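Local coordinates for protein berberine bridge enzyme-like 28 (Arabidopsis thaliana, PDB 5D79) that acts as an FAD-dependent oxidoreductase of the berberine bridge enzyme-like family and takes part in adaptation to salt stress, at residues F169-H174 with G181-G186; G145-G150 with G154-E159. One frame throughout, in Å; residues are numbered along the deposited sequence.

Going from the N terminus, the chain first makes contact 2, where strand 144-148 turns into helix 153-163 and the two lie against each other, closing the short connection 151-153. Contact 1 follows in series: after strand 167-168 the loop 169-174 swings round to meet helix 179-184 and closes the segment 175-180, so neither closed loop encloses or crosses the other. They are joined side by side through helix 153-163, since Y157 OH probably donates a hydrogen bond to G172 O at 2.7 Å, and L156 packs against F169. Both lie in the FAD-binding domain, contact 2 touching the cofactor at its adenine end, contact 1 at its flavin and phosphates.

Contact 1: F169-H174 with G181-G186; sequences FPAGIH and GQFSGG. With FAD (flavin-adenine dinucleotide), chain E.
Q182 reaches out from its helix to G172 and takes the backbone N-H there on OE1. The bond is short and nearly straight, 2.9 Å from G172 N to Q182 OE1 with 165° at the hydrogen, although the donor sits above the plane of the amide carbonyl. The reach comes from a fully extended chain, CG lying anti to the backbone N (chi1 -178°). The same oxygen, Q182 OE1, lies 3.2 Å from A171 CB, and a side-chain carbon on G172 would collide with NE2. With an alanine in place of Q182, the G172 N-H is likely to lose this acceptor, and the loop its one hydrogen bond to the helix segment. Helix 179-184 belongs to the PCMH-type FAD-binding domain and runs beside the cofactor's pyrophosphate: G181 N donates to FAD O1P at 3.0 Å, and a side chain at G181 would run into FAD O5'. F183, one residue beyond Q182, turns its ring toward the loop and meets F169 coming from the opposite direction. Their planes are inclined at 35°, an oblique pairing in which F169 CE2 approaches F183 CZ to 3.5 Å. A171 CB approaches the F183 ring obliquely, 3.8 Å from F183 CE1. Farther along the loop, H174 lays one imidazole face over FAD C6, with ND1 3.4 Å from the flavin N5.

Contact 2: G145-G150 with G154-E159; sequences GWVQTG and GELYYE. With FAD (flavin-adenine dinucleotide), chain E; PO4 (phosphate ion), chain D.
G150 and E155 are bridged by one nitrogen, NH2 of R358, which hydrogen-bonds to G150 O and forms a salt bridge with E155 OE2. The two acceptors belong to opposite sides of the contact, whereas G150 O and E155 OE1 stay 4.4 Å apart. That second carboxylate oxygen, OE1, accepts from the backbone N of T152, the side-chain half of a capping box at the start of helix 153-163, so E155 is fixed at both oxygens. Deeper in, the contact is a single apolar touch: V147 CG2 meets L156 CD1 at 3.9 Å, the two side chains crossing at about a right angle. With L156 CG anti to the backbone N (chi1 172°) and chi2 at 65°, CD1 is the methyl that meets the strand. Beyond Q148 the strand ends, and T149 CB lies 3.5 Å from the adenine nitrogen N6A of FAD, while Q148 NE2 makes weak hydrogen bonds to a phosphate ion probably left from crystallisation. In this PCMH-type FAD-binding domain, strand 144-148 pairs antiparallel with both 136-139 and 238-248, and helix 153-163 packs on this sheet: V147 also touches I136 and V244, and Y157 meets W336 of helix 336-343 edge-to-face.

Contact 1: F169-H174 with G181-G186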
# COMPACT_ATOMS: atom_id res chain seq x y z
N PHE A 169 3.58 -15.20 -2.37
CA PHE A 169 4.36 -14.05 -2.02
C PHE A 169 3.50 -13.17 -1.12
O PHE A 169 2.33 -12.96 -1.41
CB PHE A 169 4.85 -13.29 -3.25
CG PHE A 169 5.80 -12.18 -2.91
CD1 PHE A 169 7.11 -12.46 -2.58
CD2 PHE A 169 5.37 -10.86 -2.87
CE1 PHE A 169 7.98 -11.45 -2.22
CE2 PHE A 169 6.24 -9.84 -2.52
CZ PHE A 169 7.54 -10.13 -2.20
N PRO A 170 4.09 -12.67 -0.02
CA PRO A 170 3.37 -11.87 0.97
C PRO A 170 3.24 -10.40 0.56
O PRO A 170 4.11 -9.60 0.87
CB PRO A 170 4.24 -12.02 2.21
CG PRO A 170 5.63 -12.16 1.67
CD PRO A 170 5.49 -12.92 0.38
N ALA A 171 2.16 -10.05 -0.15
CA ALA A 171 1.85 -8.66 -0.47
C ALA A 171 0.39 -8.39 -0.15
O ALA A 171 -0.25 -9.21 0.51
CB ALA A 171 2.15 -8.36 -1.93
N GLY A 172 -0.15 -7.26 -0.61
CA GLY A 172 -1.50 -6.86 -0.26
C GLY A 172 -2.61 -7.70 -0.87
O GLY A 172 -2.38 -8.55 -1.74
N ILE A 173 -3.85 -7.46 -0.43
CA ILE A 173 -4.96 -8.27 -0.96
C ILE A 173 -5.57 -7.70 -2.24
O ILE A 173 -6.28 -8.41 -2.94
CB ILE A 173 -6.12 -8.46 0.08
CG1 ILE A 173 -6.94 -7.17 0.23
CG2 ILE A 173 -5.59 -8.99 1.42
CD1 ILE A 173 -8.14 -7.30 1.13
N HIS A 174 -5.31 -6.43 -2.56
CA HIS A 174 -5.99 -5.78 -3.68
C HIS A 174 -5.18 -5.91 -4.99
O HIS A 174 -4.08 -5.38 -5.12
CB HIS A 174 -6.27 -4.31 -3.33
CG HIS A 174 -7.21 -4.12 -2.17
ND1 HIS A 174 -6.80 -4.13 -0.86
CD2 HIS A 174 -8.55 -3.93 -2.14
CE1 HIS A 174 -7.83 -3.95 -0.06
NE2 HIS A 174 -8.91 -3.82 -0.81
N GLY A 181 4.82 1.06 -6.07
CA GLY A 181 4.50 1.84 -4.89
C GLY A 181 4.36 0.98 -3.65
O GLY A 181 4.87 1.35 -2.58
N GLN A 182 3.68 -0.16 -3.78
CA GLN A 182 3.37 -0.96 -2.60
C GLN A 182 4.64 -1.53 -1.94
O GLN A 182 4.80 -1.45 -0.72
CB GLN A 182 2.40 -2.10 -2.94
CG GLN A 182 2.02 -2.93 -1.71
CD GLN A 182 1.05 -4.07 -1.97
OE1 GLN A 182 1.44 -5.23 -1.99
NE2 GLN A 182 -0.23 -3.75 -2.14
N PHE A 183 5.54 -2.10 -2.74
CA PHE A 183 6.72 -2.75 -2.17
C PHE A 183 7.68 -1.69 -1.62
O PHE A 183 8.33 -1.91 -0.61
CB PHE A 183 7.46 -3.64 -3.19
CG PHE A 183 6.69 -4.86 -3.63
CD1 PHE A 183 5.33 -5.01 -3.36
CD2 PHE A 183 7.34 -5.88 -4.32
CE1 PHE A 183 4.63 -6.15 -3.78
CE2 PHE A 183 6.65 -7.02 -4.74
CZ PHE A 183 5.29 -7.15 -4.47
N SER A 184 7.78 -0.54 -2.28
CA SER A 184 8.69 0.51 -1.81
C SER A 184 8.18 1.19 -0.53
O SER A 184 8.93 1.92 0.12
CB SER A 184 8.95 1.57 -2.91
OG SER A 184 7.84 2.43 -3.13
N GLY A 185 6.93 0.92 -0.16
CA GLY A 185 6.33 1.48 1.04
C GLY A 185 6.06 0.45 2.14
O GLY A 185 5.47 0.79 3.16
N GLY A 186 6.51 -0.78 1.93
CA GLY A 186 6.25 -1.87 2.87
C GLY A 186 5.40 -2.99 2.27
O GLY A 186 5.92 -3.89 1.58
PA FAD E . 1.37 4.56 -7.28
O1A FAD E . 0.45 5.75 -7.16
O2A FAD E . 1.71 4.23 -8.72
O5B FAD E . 2.69 4.80 -6.39
C5B FAD E . 2.61 5.29 -5.06
C4B FAD E . 3.90 5.97 -4.59
O4B FAD E . 5.01 5.14 -4.91
C3B FAD E . 4.11 7.30 -5.29
O3B FAD E . 4.70 8.24 -4.42
C2B FAD E . 5.04 6.95 -6.44
O2B FAD E . 5.84 8.04 -6.84
C1B FAD E . 5.83 5.77 -5.88
N9A FAD E . 6.28 4.80 -6.90
C8A FAD E . 5.52 3.95 -7.68
N7A FAD E . 6.36 3.22 -8.46
C5A FAD E . 7.64 3.58 -8.18
C6A FAD E . 8.88 3.17 -8.68
N6A FAD E . 8.98 2.07 -9.42
N1A FAD E . 10.03 3.74 -8.18
C2A FAD E . 9.96 4.71 -7.21
N3A FAD E . 8.73 5.11 -6.73
C4A FAD E . 7.59 4.56 -7.20
N1 FAD E . -1.50 -1.32 1.01
C2 FAD E . -1.26 -2.35 1.90
O2 FAD E . -0.10 -2.63 2.23
N3 FAD E . -2.33 -3.08 2.41
C4 FAD E . -3.63 -2.79 2.04
O4 FAD E . -4.54 -3.53 2.42
C4X FAD E . -3.87 -1.76 1.13
N5 FAD E . -5.15 -1.53 0.63
C5X FAD E . -5.31 -0.73 -0.49
C6 FAD E . -6.52 -0.67 -1.16
C7 FAD E . -6.67 0.15 -2.29
C7M FAD E . -7.99 0.22 -3.00
C8 FAD E . -5.59 0.88 -2.77
C8M FAD E . -5.72 1.78 -3.96
C9 FAD E . -4.37 0.82 -2.09
C9A FAD E . -4.24 0.06 -0.93
N10 FAD E . -3.04 0.02 -0.23
C10 FAD E . -2.79 -1.05 0.59
C1' FAD E . -2.02 1.09 -0.43
C2' FAD E . -1.02 0.78 -1.53
O2' FAD E . -0.23 -0.32 -1.13
C3' FAD E . -0.17 2.03 -1.75
O3' FAD E . -1.00 3.05 -2.26
C4' FAD E . 0.93 1.80 -2.76
O4' FAD E . 1.96 2.73 -2.55
C5' FAD E . 0.39 2.05 -4.15
O5' FAD E . 1.30 1.51 -5.09
P FAD E . 0.98 1.75 -6.64
O1P FAD E . 2.18 1.37 -7.47
O2P FAD E . -0.24 0.97 -7.06
O3P FAD E . 0.61 3.32 -6.59

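Contact 2: G145-G150 with G154-E159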
# COMPACT_ATOMS: atom_id res chain seq x y z
N GLY A 145 12.25 -14.59 -8.29
CA GLY A 145 11.74 -14.08 -9.54
C GLY A 145 12.06 -12.62 -9.66
O GLY A 145 12.17 -11.92 -8.66
N TRP A 146 12.22 -12.14 -10.88
CA TRP A 146 12.33 -10.70 -11.05
C TRP A 146 10.97 -10.14 -11.43
O TRP A 146 10.23 -10.72 -12.22
CB TRP A 146 13.39 -10.36 -12.10
CG TRP A 146 14.77 -10.39 -11.54
CD1 TRP A 146 15.64 -11.45 -11.53
CD2 TRP A 146 15.46 -9.31 -10.90
NE1 TRP A 146 16.83 -11.10 -10.92
CE2 TRP A 146 16.74 -9.79 -10.53
CE3 TRP A 146 15.12 -7.98 -10.60
CZ2 TRP A 146 17.68 -8.98 -9.87
CZ3 TRP A 146 16.06 -7.18 -9.96
CH2 TRP A 146 17.32 -7.68 -9.60
N VAL A 147 10.62 -9.01 -10.83
CA VAL A 147 9.33 -8.41 -11.08
C VAL A 147 9.49 -6.94 -11.41
O VAL A 147 9.79 -6.14 -10.52
CB VAL A 147 8.38 -8.55 -9.87
CG1 VAL A 147 6.93 -8.22 -10.28
CG2 VAL A 147 8.49 -9.94 -9.26
N GLN A 148 9.29 -6.59 -12.68
CA GLN A 148 9.35 -5.20 -13.11
C GLN A 148 8.26 -4.39 -12.43
O GLN A 148 7.12 -4.85 -12.28
CB GLN A 148 9.22 -5.10 -14.62
CG GLN A 148 10.34 -5.77 -15.38
CD GLN A 148 10.46 -5.24 -16.80
OE1 GLN A 148 9.46 -4.95 -17.45
NE2 GLN A 148 11.68 -5.09 -17.28
N THR A 149 8.61 -3.18 -12.03
CA THR A 149 7.78 -2.37 -11.14
C THR A 149 6.44 -1.87 -11.71
O THR A 149 5.62 -1.30 -10.98
CB THR A 149 8.58 -1.15 -10.66
OG1 THR A 149 9.24 -0.55 -11.78
CG2 THR A 149 9.61 -1.58 -9.62
N GLY A 150 6.23 -2.07 -13.01
CA GLY A 150 4.97 -1.69 -13.63
C GLY A 150 3.90 -2.74 -13.40
O GLY A 150 2.73 -2.52 -13.71
N GLY A 154 -1.73 -8.31 -8.40
CA GLY A 154 -2.56 -9.31 -9.06
C GLY A 154 -1.86 -10.08 -10.17
O GLY A 154 -2.00 -11.30 -10.27
N GLU A 155 -1.10 -9.38 -11.00
CA GLU A 155 -0.37 -10.03 -12.09
C GLU A 155 0.68 -10.97 -11.50
O GLU A 155 0.87 -12.10 -11.99
CB GLU A 155 0.27 -8.99 -13.02
CG GLU A 155 -0.73 -8.23 -13.90
CD GLU A 155 -0.20 -6.89 -14.44
OE1 GLU A 155 0.93 -6.49 -14.10
OE2 GLU A 155 -0.95 -6.24 -15.20
N LEU A 156 1.37 -10.51 -10.46
CA LEU A 156 2.38 -11.32 -9.80
C LEU A 156 1.75 -12.59 -9.21
O LEU A 156 2.24 -13.71 -9.41
CB LEU A 156 3.08 -10.52 -8.71
CG LEU A 156 4.01 -11.36 -7.85
CD1 LEU A 156 5.16 -11.89 -8.69
CD2 LEU A 156 4.52 -10.55 -6.67
N TYR A 157 0.66 -12.39 -8.47
CA TYR A 157 -0.10 -13.49 -7.91
C TYR A 157 -0.45 -14.52 -8.98
O TYR A 157 -0.28 -15.73 -8.78
CB TYR A 157 -1.37 -12.97 -7.26
CG TYR A 157 -1.13 -12.24 -5.97
CD1 TYR A 157 0.07 -12.39 -5.29
CD2 TYR A 157 -2.10 -11.40 -5.42
CE1 TYR A 157 0.29 -11.72 -4.09
CE2 TYR A 157 -1.88 -10.73 -4.22
CZ TYR A 157 -0.69 -10.91 -3.57
OH TYR A 157 -0.45 -10.26 -2.39
N TYR A 158 -0.92 -14.02 -10.12
CA TYR A 158 -1.39 -14.87 -11.20
C TYR A 158 -0.26 -15.71 -11.75
O TYR A 158 -0.44 -16.89 -12.05
CB TYR A 158 -2.00 -14.02 -12.31
CG TYR A 158 -2.60 -14.81 -13.44
CD1 TYR A 158 -3.77 -15.54 -13.26
CD2 TYR A 158 -1.99 -14.83 -14.70
CE1 TYR A 158 -4.33 -16.26 -14.31
CE2 TYR A 158 -2.54 -15.54 -15.74
CZ TYR A 158 -3.71 -16.26 -15.55
OH TYR A 158 -4.24 -16.97 -16.59
N GLU A 159 0.91 -15.10 -11.88
CA GLU A 159 2.06 -15.78 -12.47
C GLU A 159 2.51 -16.93 -11.56
O GLU A 159 2.71 -18.06 -12.01
CB GLU A 159 3.17 -14.75 -12.71
CG GLU A 159 4.39 -15.25 -13.48
CD GLU A 159 4.07 -15.84 -14.85
OE1 GLU A 159 3.14 -15.36 -15.56
OE2 GLU A 159 4.79 -16.80 -15.21
PA FAD E . 1.37 4.56 -7.28
O1A FAD E . 0.45 5.75 -7.16
O2A FAD E . 1.71 4.23 -8.72
O5B FAD E . 2.69 4.80 -6.39
C5B FAD E . 2.61 5.29 -5.06
C4B FAD E . 3.90 5.97 -4.59
O4B FAD E . 5.01 5.14 -4.91
C3B FAD E . 4.11 7.30 -5.29
O3B FAD E . 4.70 8.24 -4.42
C2B FAD E . 5.04 6.95 -6.44
O2B FAD E . 5.84 8.04 -6.84
C1B FAD E . 5.83 5.77 -5.88
N9A FAD E . 6.28 4.80 -6.90
C8A FAD E . 5.52 3.95 -7.68
N7A FAD E . 6.36 3.22 -8.46
C5A FAD E . 7.64 3.58 -8.18
C6A FAD E . 8.88 3.17 -8.68
N6A FAD E . 8.98 2.07 -9.42
N1A FAD E . 10.03 3.74 -8.18
C2A FAD E . 9.96 4.71 -7.21
N3A FAD E . 8.73 5.11 -6.73
C4A FAD E . 7.59 4.56 -7.20
N1 FAD E . -1.50 -1.32 1.01
C2 FAD E . -1.26 -2.35 1.90
O2 FAD E . -0.10 -2.63 2.23
N3 FAD E . -2.33 -3.08 2.41
C4 FAD E . -3.63 -2.79 2.04
O4 FAD E . -4.54 -3.53 2.42
C4X FAD E . -3.87 -1.76 1.13
N5 FAD E . -5.15 -1.53 0.63
C5X FAD E . -5.31 -0.73 -0.49
C6 FAD E . -6.52 -0.67 -1.16
C7 FAD E . -6.67 0.15 -2.29
C7M FAD E . -7.99 0.22 -3.00
C8 FAD E . -5.59 0.88 -2.77
C8M FAD E . -5.72 1.78 -3.96
C9 FAD E . -4.37 0.82 -2.09
C9A FAD E . -4.24 0.06 -0.93
N10 FAD E . -3.04 0.02 -0.23
C10 FAD E . -2.79 -1.05 0.59
C1' FAD E . -2.02 1.09 -0.43
C2' FAD E . -1.02 0.78 -1.53
O2' FAD E . -0.23 -0.32 -1.13
C3' FAD E . -0.17 2.03 -1.75
O3' FAD E . -1.00 3.05 -2.26
C4' FAD E . 0.93 1.80 -2.76
O4' FAD E . 1.96 2.73 -2.55
C5' FAD E . 0.39 2.05 -4.15
O5' FAD E . 1.30 1.51 -5.09
P FAD E . 0.98 1.75 -6.64
O1P FAD E . 2.18 1.37 -7.47
O2P FAD E . -0.24 0.97 -7.06
O3P FAD E . 0.61 3.32 -6.59
P PO4 D . 14.16 -7.04 -15.04
O1 PO4 D . 13.56 -7.51 -13.74
O2 PO4 D . 15.56 -7.60 -15.15
O3 PO4 D . 13.30 -7.52 -16.18
O4 PO4 D . 14.21 -5.53 -15.07